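Local coordinates for protein inositol-1,4,5-trisphosphate 5-phosphatase 1 (Schizosaccharomyces pombe, PDB 1I9Y) that removes the 5-phosphate from soluble and lipid inositol phosphates through its magnesium-dependent catalytic domain, helping to control phosphatidylinositol 4,5-bisphosphate levels and membrane trafficking, at residues A[205-210]-A[280-285]; A[250-255]-A[284-289]. One frame throughout, in Å; residues are numbered along the deposited sequence.

Interaction 1. Residues A[205-210]-A[280-285]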
# COMPACT_ATOMS: atom_id res chain seq x y z
N PHE A 205 -3.09 -1.24 -2.72
CA PHE A 205 -4.12 -1.90 -1.96
C PHE A 205 -5.47 -1.27 -2.15
O PHE A 205 -5.59 -0.23 -2.78
CB PHE A 205 -3.74 -1.82 -0.46
CG PHE A 205 -3.74 -0.40 0.09
CD1 PHE A 205 -4.87 0.11 0.75
CD2 PHE A 205 -2.63 0.41 -0.06
CE1 PHE A 205 -4.85 1.41 1.26
CE2 PHE A 205 -2.61 1.73 0.45
CZ PHE A 205 -3.71 2.22 1.11
N GLY A 206 -6.50 -1.90 -1.62
CA GLY A 206 -7.83 -1.29 -1.67
C GLY A 206 -8.92 -2.26 -1.98
O GLY A 206 -8.79 -3.43 -1.69
N ASP A 207 -10.01 -1.79 -2.57
CA ASP A 207 -11.12 -2.67 -2.90
C ASP A 207 -10.92 -3.04 -4.36
O ASP A 207 -11.47 -2.37 -5.27
CB ASP A 207 -12.46 -1.96 -2.73
CG ASP A 207 -13.64 -2.89 -3.02
OD1 ASP A 207 -13.46 -4.02 -3.55
OD2 ASP A 207 -14.79 -2.48 -2.72
N PHE A 208 -10.19 -4.14 -4.57
CA PHE A 208 -9.88 -4.58 -5.94
C PHE A 208 -11.06 -5.29 -6.52
O PHE A 208 -11.09 -5.56 -7.70
CB PHE A 208 -8.62 -5.46 -5.98
CG PHE A 208 -7.37 -4.77 -5.52
CD1 PHE A 208 -7.26 -3.38 -5.50
CD2 PHE A 208 -6.25 -5.53 -5.19
CE1 PHE A 208 -6.07 -2.78 -5.17
CE2 PHE A 208 -5.06 -4.95 -4.87
CZ PHE A 208 -4.96 -3.53 -4.86
N ASN A 209 -12.03 -5.60 -5.66
CA ASN A 209 -13.26 -6.21 -6.06
C ASN A 209 -13.21 -7.61 -6.63
O ASN A 209 -14.22 -8.08 -7.12
CB ASN A 209 -13.99 -5.31 -7.05
CG ASN A 209 -15.27 -4.68 -6.47
OD1 ASN A 209 -16.03 -5.32 -5.76
ND2 ASN A 209 -15.49 -3.40 -6.82
N TYR A 210 -12.06 -8.27 -6.60
CA TYR A 210 -11.99 -9.64 -7.10
C TYR A 210 -12.79 -10.53 -6.18
O TYR A 210 -12.83 -10.30 -4.95
CB TYR A 210 -10.57 -10.13 -7.12
CG TYR A 210 -9.79 -9.53 -8.26
CD1 TYR A 210 -9.11 -8.34 -8.09
CD2 TYR A 210 -9.73 -10.16 -9.49
CE1 TYR A 210 -8.38 -7.77 -9.12
CE2 TYR A 210 -9.01 -9.60 -10.56
CZ TYR A 210 -8.34 -8.40 -10.36
OH TYR A 210 -7.66 -7.80 -11.39
N ALA A 280 -16.65 -12.44 -0.52
CA ALA A 280 -15.41 -12.32 -1.27
C ALA A 280 -14.34 -11.56 -0.50
O ALA A 280 -14.67 -10.74 0.38
CB ALA A 280 -15.71 -11.55 -2.61
N TRP A 281 -13.07 -11.83 -0.84
CA TRP A 281 -11.97 -11.05 -0.30
C TRP A 281 -11.73 -9.89 -1.30
O TRP A 281 -10.74 -9.84 -2.05
CB TRP A 281 -10.69 -11.86 -0.14
CG TRP A 281 -10.74 -12.80 1.03
CD1 TRP A 281 -10.68 -12.51 2.38
CD2 TRP A 281 -10.74 -14.21 0.93
NE1 TRP A 281 -10.62 -13.70 3.13
CE2 TRP A 281 -10.66 -14.74 2.25
CE3 TRP A 281 -10.79 -15.09 -0.17
CZ2 TRP A 281 -10.62 -16.12 2.48
CZ3 TRP A 281 -10.76 -16.46 0.08
CH2 TRP A 281 -10.68 -16.95 1.39
N THR A 282 -12.65 -8.93 -1.29
CA THR A 282 -12.56 -7.77 -2.20
C THR A 282 -11.44 -6.83 -1.79
O THR A 282 -10.85 -6.15 -2.62
CB THR A 282 -13.86 -6.95 -2.11
OG1 THR A 282 -14.18 -6.82 -0.72
CG2 THR A 282 -15.01 -7.66 -2.76
N ASP A 283 -11.18 -6.78 -0.49
CA ASP A 283 -10.19 -5.86 0.07
C ASP A 283 -8.80 -6.48 0.26
O ASP A 283 -8.63 -7.47 0.96
CB ASP A 283 -10.74 -5.38 1.41
CG ASP A 283 -12.13 -4.85 1.22
OD1 ASP A 283 -12.20 -3.75 0.65
OD2 ASP A 283 -13.15 -5.54 1.51
N ARG A 284 -7.81 -5.85 -0.34
CA ARG A 284 -6.48 -6.40 -0.28
C ARG A 284 -5.30 -5.49 -0.26
O ARG A 284 -5.38 -4.32 -0.67
CB ARG A 284 -6.37 -7.39 -1.42
CG ARG A 284 -6.92 -8.64 -0.71
CD ARG A 284 -7.72 -9.47 -1.44
NE ARG A 284 -6.85 -10.59 -1.75
CZ ARG A 284 -7.26 -11.54 -2.55
NH1 ARG A 284 -6.44 -12.54 -2.84
NH2 ARG A 284 -8.49 -11.45 -3.03
N ILE A 285 -4.21 -6.01 0.28
CA ILE A 285 -3.01 -5.23 0.35
C ILE A 285 -1.90 -6.09 -0.21
O ILE A 285 -1.65 -7.19 0.27
CB ILE A 285 -2.71 -4.82 1.81
CG1 ILE A 285 -3.89 -4.01 2.37
CG2 ILE A 285 -1.44 -3.97 1.90
CD1 ILE A 285 -3.80 -3.84 3.95
O HOH W 1 -12.40 -12.68 -3.23
O HOH W 2 -10.04 -8.22 -4.33

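Interaction 2. Residues A[250-255]-A[284-289]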
# COMPACT_ATOMS: atom_id res chain seq x y z
N PHE A 250 4.23 -8.51 -7.21
CA PHE A 250 3.64 -8.16 -5.94
C PHE A 250 3.36 -9.42 -5.17
O PHE A 250 3.01 -10.44 -5.76
CB PHE A 250 2.30 -7.47 -6.10
CG PHE A 250 2.42 -6.05 -6.44
CD1 PHE A 250 2.65 -5.68 -7.77
CD2 PHE A 250 2.33 -5.09 -5.44
CE1 PHE A 250 2.77 -4.33 -8.10
CE2 PHE A 250 2.44 -3.74 -5.74
CZ PHE A 250 2.67 -3.34 -7.08
N SER A 251 3.46 -9.32 -3.86
CA SER A 251 3.17 -10.46 -3.04
C SER A 251 2.03 -10.05 -2.14
O SER A 251 1.76 -8.85 -1.93
CB SER A 251 4.37 -10.82 -2.16
OG SER A 251 5.43 -11.27 -3.00
N GLU A 252 1.33 -11.06 -1.64
CA GLU A 252 0.29 -10.84 -0.67
C GLU A 252 0.61 -11.85 0.42
O GLU A 252 0.96 -13.01 0.12
CB GLU A 252 -1.07 -11.15 -1.23
CG GLU A 252 -2.18 -10.81 -0.27
CD GLU A 252 -3.53 -11.17 -0.82
OE1 GLU A 252 -3.63 -12.17 -1.60
OE2 GLU A 252 -4.50 -10.47 -0.47
N LEU A 253 0.50 -11.43 1.68
CA LEU A 253 0.70 -12.37 2.77
C LEU A 253 -0.45 -13.39 2.76
O LEU A 253 -1.51 -13.12 2.22
CB LEU A 253 0.70 -11.59 4.08
CG LEU A 253 1.80 -11.74 5.11
CD1 LEU A 253 3.13 -11.99 4.46
CD2 LEU A 253 1.77 -10.52 6.04
N PRO A 254 -0.24 -14.60 3.34
CA PRO A 254 -1.41 -15.47 3.29
C PRO A 254 -2.59 -14.85 4.06
O PRO A 254 -2.41 -14.14 5.06
CB PRO A 254 -0.93 -16.82 3.92
CG PRO A 254 0.43 -16.58 4.46
CD PRO A 254 0.99 -15.32 3.73
N ILE A 255 -3.79 -15.10 3.53
CA ILE A 255 -5.00 -14.60 4.11
C ILE A 255 -5.55 -15.56 5.14
O ILE A 255 -5.92 -16.70 4.82
CB ILE A 255 -6.09 -14.36 3.05
CG1 ILE A 255 -5.67 -13.22 2.12
CG2 ILE A 255 -7.41 -14.07 3.72
CD1 ILE A 255 -6.60 -13.01 0.92
N ARG A 284 -7.81 -5.85 -0.34
CA ARG A 284 -6.48 -6.40 -0.28
C ARG A 284 -5.30 -5.49 -0.26
O ARG A 284 -5.38 -4.32 -0.67
CB ARG A 284 -6.37 -7.39 -1.42
CG ARG A 284 -6.92 -8.64 -0.71
CD ARG A 284 -7.72 -9.47 -1.44
NE ARG A 284 -6.85 -10.59 -1.75
CZ ARG A 284 -7.26 -11.54 -2.55
NH1 ARG A 284 -6.44 -12.54 -2.84
NH2 ARG A 284 -8.49 -11.45 -3.03
N ILE A 285 -4.21 -6.01 0.28
CA ILE A 285 -3.01 -5.23 0.35
C ILE A 285 -1.90 -6.09 -0.21
O ILE A 285 -1.65 -7.19 0.27
CB ILE A 285 -2.71 -4.82 1.81
CG1 ILE A 285 -3.89 -4.01 2.37
CG2 ILE A 285 -1.44 -3.97 1.90
CD1 ILE A 285 -3.80 -3.84 3.95
N LEU A 286 -1.28 -5.59 -1.26
CA LEU A 286 -0.19 -6.23 -1.97
C LEU A 286 1.06 -5.36 -1.90
O LEU A 286 0.94 -4.11 -1.84
CB LEU A 286 -0.57 -6.39 -3.43
CG LEU A 286 -1.89 -7.10 -3.68
CD1 LEU A 286 -2.10 -7.19 -5.21
CD2 LEU A 286 -1.89 -8.51 -3.03
N TYR A 287 2.25 -5.98 -1.90
CA TYR A 287 3.47 -5.16 -1.88
C TYR A 287 4.52 -5.65 -2.86
O TYR A 287 4.58 -6.86 -3.18
CB TYR A 287 4.09 -5.11 -0.48
CG TYR A 287 4.65 -6.42 -0.02
CD1 TYR A 287 6.01 -6.74 -0.18
CD2 TYR A 287 3.83 -7.37 0.58
CE1 TYR A 287 6.53 -7.98 0.24
CE2 TYR A 287 4.33 -8.58 1.00
CZ TYR A 287 5.67 -8.88 0.83
OH TYR A 287 6.10 -10.08 1.29
N ARG A 288 5.34 -4.71 -3.32
CA ARG A 288 6.40 -5.05 -4.26
C ARG A 288 7.69 -4.42 -3.70
O ARG A 288 7.72 -3.23 -3.30
CB ARG A 288 6.10 -4.49 -5.66
CG ARG A 288 7.06 -5.02 -6.68
CD ARG A 288 7.28 -4.12 -7.84
NE ARG A 288 6.51 -4.57 -8.98
CZ ARG A 288 6.85 -4.40 -10.25
NH1 ARG A 288 7.98 -3.78 -10.58
NH2 ARG A 288 6.05 -4.86 -11.21
N GLY A 289 8.74 -5.22 -3.63
CA GLY A 289 10.00 -4.72 -3.09
C GLY A 289 10.29 -5.42 -1.78
O GLY A 289 9.44 -6.11 -1.21
O HOH W 3 -0.79 -8.87 2.21

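Interaction 1. Residues A[205-210]-A[280-285]
Gly206 and Arg284 form an antiparallel hydrogen-bonded pair where strand 201-205 ends and strand 283-288 begins: Gly206 N donates to Arg284 O at 2.8 Å, and Arg284 N returns a bond of 2.9 Å to Gly206 O. The non-hydrogen-bonded pairs Phe205-Ile285 and Asp207-Asp283 flank it. This end is tight. Phe205 CB lies 3.6 Å from Ile285 CG1, while its ring turns away, and at the backbone angles of Gly206 any CB would press on the Phe205 carbonyl oxygen. Asp207 CG stands anti to the backbone N (chi1 -178°), which carries OD1 alongside Thr282, 3.3 Å from its CB; OD2 bonds to Asn33. Past this corner Thr282 O accepts weak bonds from both Phe208 N and Asn209 N, holding the turn against the second segment. The Phe208 ring stacks on Phe247.

Toward Tyr210 the direct bonds give way to water. One water bridges Tyr210 O and Trp281 N; another donates to Trp281 O and Thr282 O and accepts a weak bond from Tyr210 N. Trp281 O is also taken by Arg284 NH2 at 2.9 Å, a bond in the carbonyl plane and nearly in that of the guanidinium group, which ties the Arg284 side chain to the inverse gamma turn centred on Trp281. Asp207 and Asp283 both touch His306. The Gly-Asp-Phe-Asn-Tyr and Ala-Trp-Thr-Asp-Arg sequences joined here belong to the two signature motifs of inositol polyphosphate 5-phosphatases, which line the active site in this branch of the DNase I-like fold.

Interaction 2. Residues A[250-255]-A[284-289]
Phe250 lays one face of its ring under the side chain of Arg288, whose CB sits 3.7 Å from the ring centroid and only 11° off the normal, a CH-pi contact over the centre of the ring. Farther along, Arg288 NE passes Phe250 CE1 at 3.8 Å, with ring and guanidinium planes steeply inclined; the end of the chain is held by Pro248 O through NH2. Phe250 CD2 also packs on Leu286 CB, and the same ring reaches Val202 and Trp204 of strand 201-205. A second CH-pi contact joins Ser251 CB to a face of the Tyr287 ring. Tyr287 CG lies between its backbone N and carbonyl carbon (chi1 68°), a placement that folds the ring back over Ser251 although the CB points away from that segment.

Between these contacts Ser251 and Tyr287 exchange two backbone hydrogen bonds as a single antiparallel bridge. Strand 283-288 ends the five-stranded sheet of the DNase I-like fold; one of its edges pairs with strand 201-205, and the 250-255 loop takes the other. Beyond the bridge the backbones part, and a water links Leu253 N to Ile285 O.

Glu252, extended beyond CG, meets Arg284 side-on, with carboxylate and guanidinium nearly coplanar (12°). Both oxygens use syn lone pairs in a salt bridge: Glu252 OE2 takes Arg284 NE at 2.7 Å and Glu252 OE1 takes Arg284 NH1 at 3.1 Å. Replacing Glu252 with alanine would remove the carboxylate and is likely to leave Arg284 NE without its mate, NH1 dependent on Asp235, and the Tyr296 hydroxyl without its OE2 partner. Across the guanidinium face lies Ile255 CD1, 3.6 Å from Arg284 NE.

Interactions 1 and 2 overlap on strand 283-288, sharing Arg284 and Ile285, but use its two edges; their centres are about 11 Å apart. Arg284 joins them most directly: its backbone pairs with the corner at 205-210, while its side chain reaches both the 280-282 turn and the 250-255 loop. The two also touch through packing, with Trp281 NE1 3.3 Å from Ile255 CG2 and Phe208 CE2 3.7 Å from Leu286 CD1. Interaction 1 brings together the family signature sequences and, as in other 5-phosphatases, is expected to lie beside the active site; interaction 2 lies on the other edge of the same strand, joining it to the loop after helix 236-242.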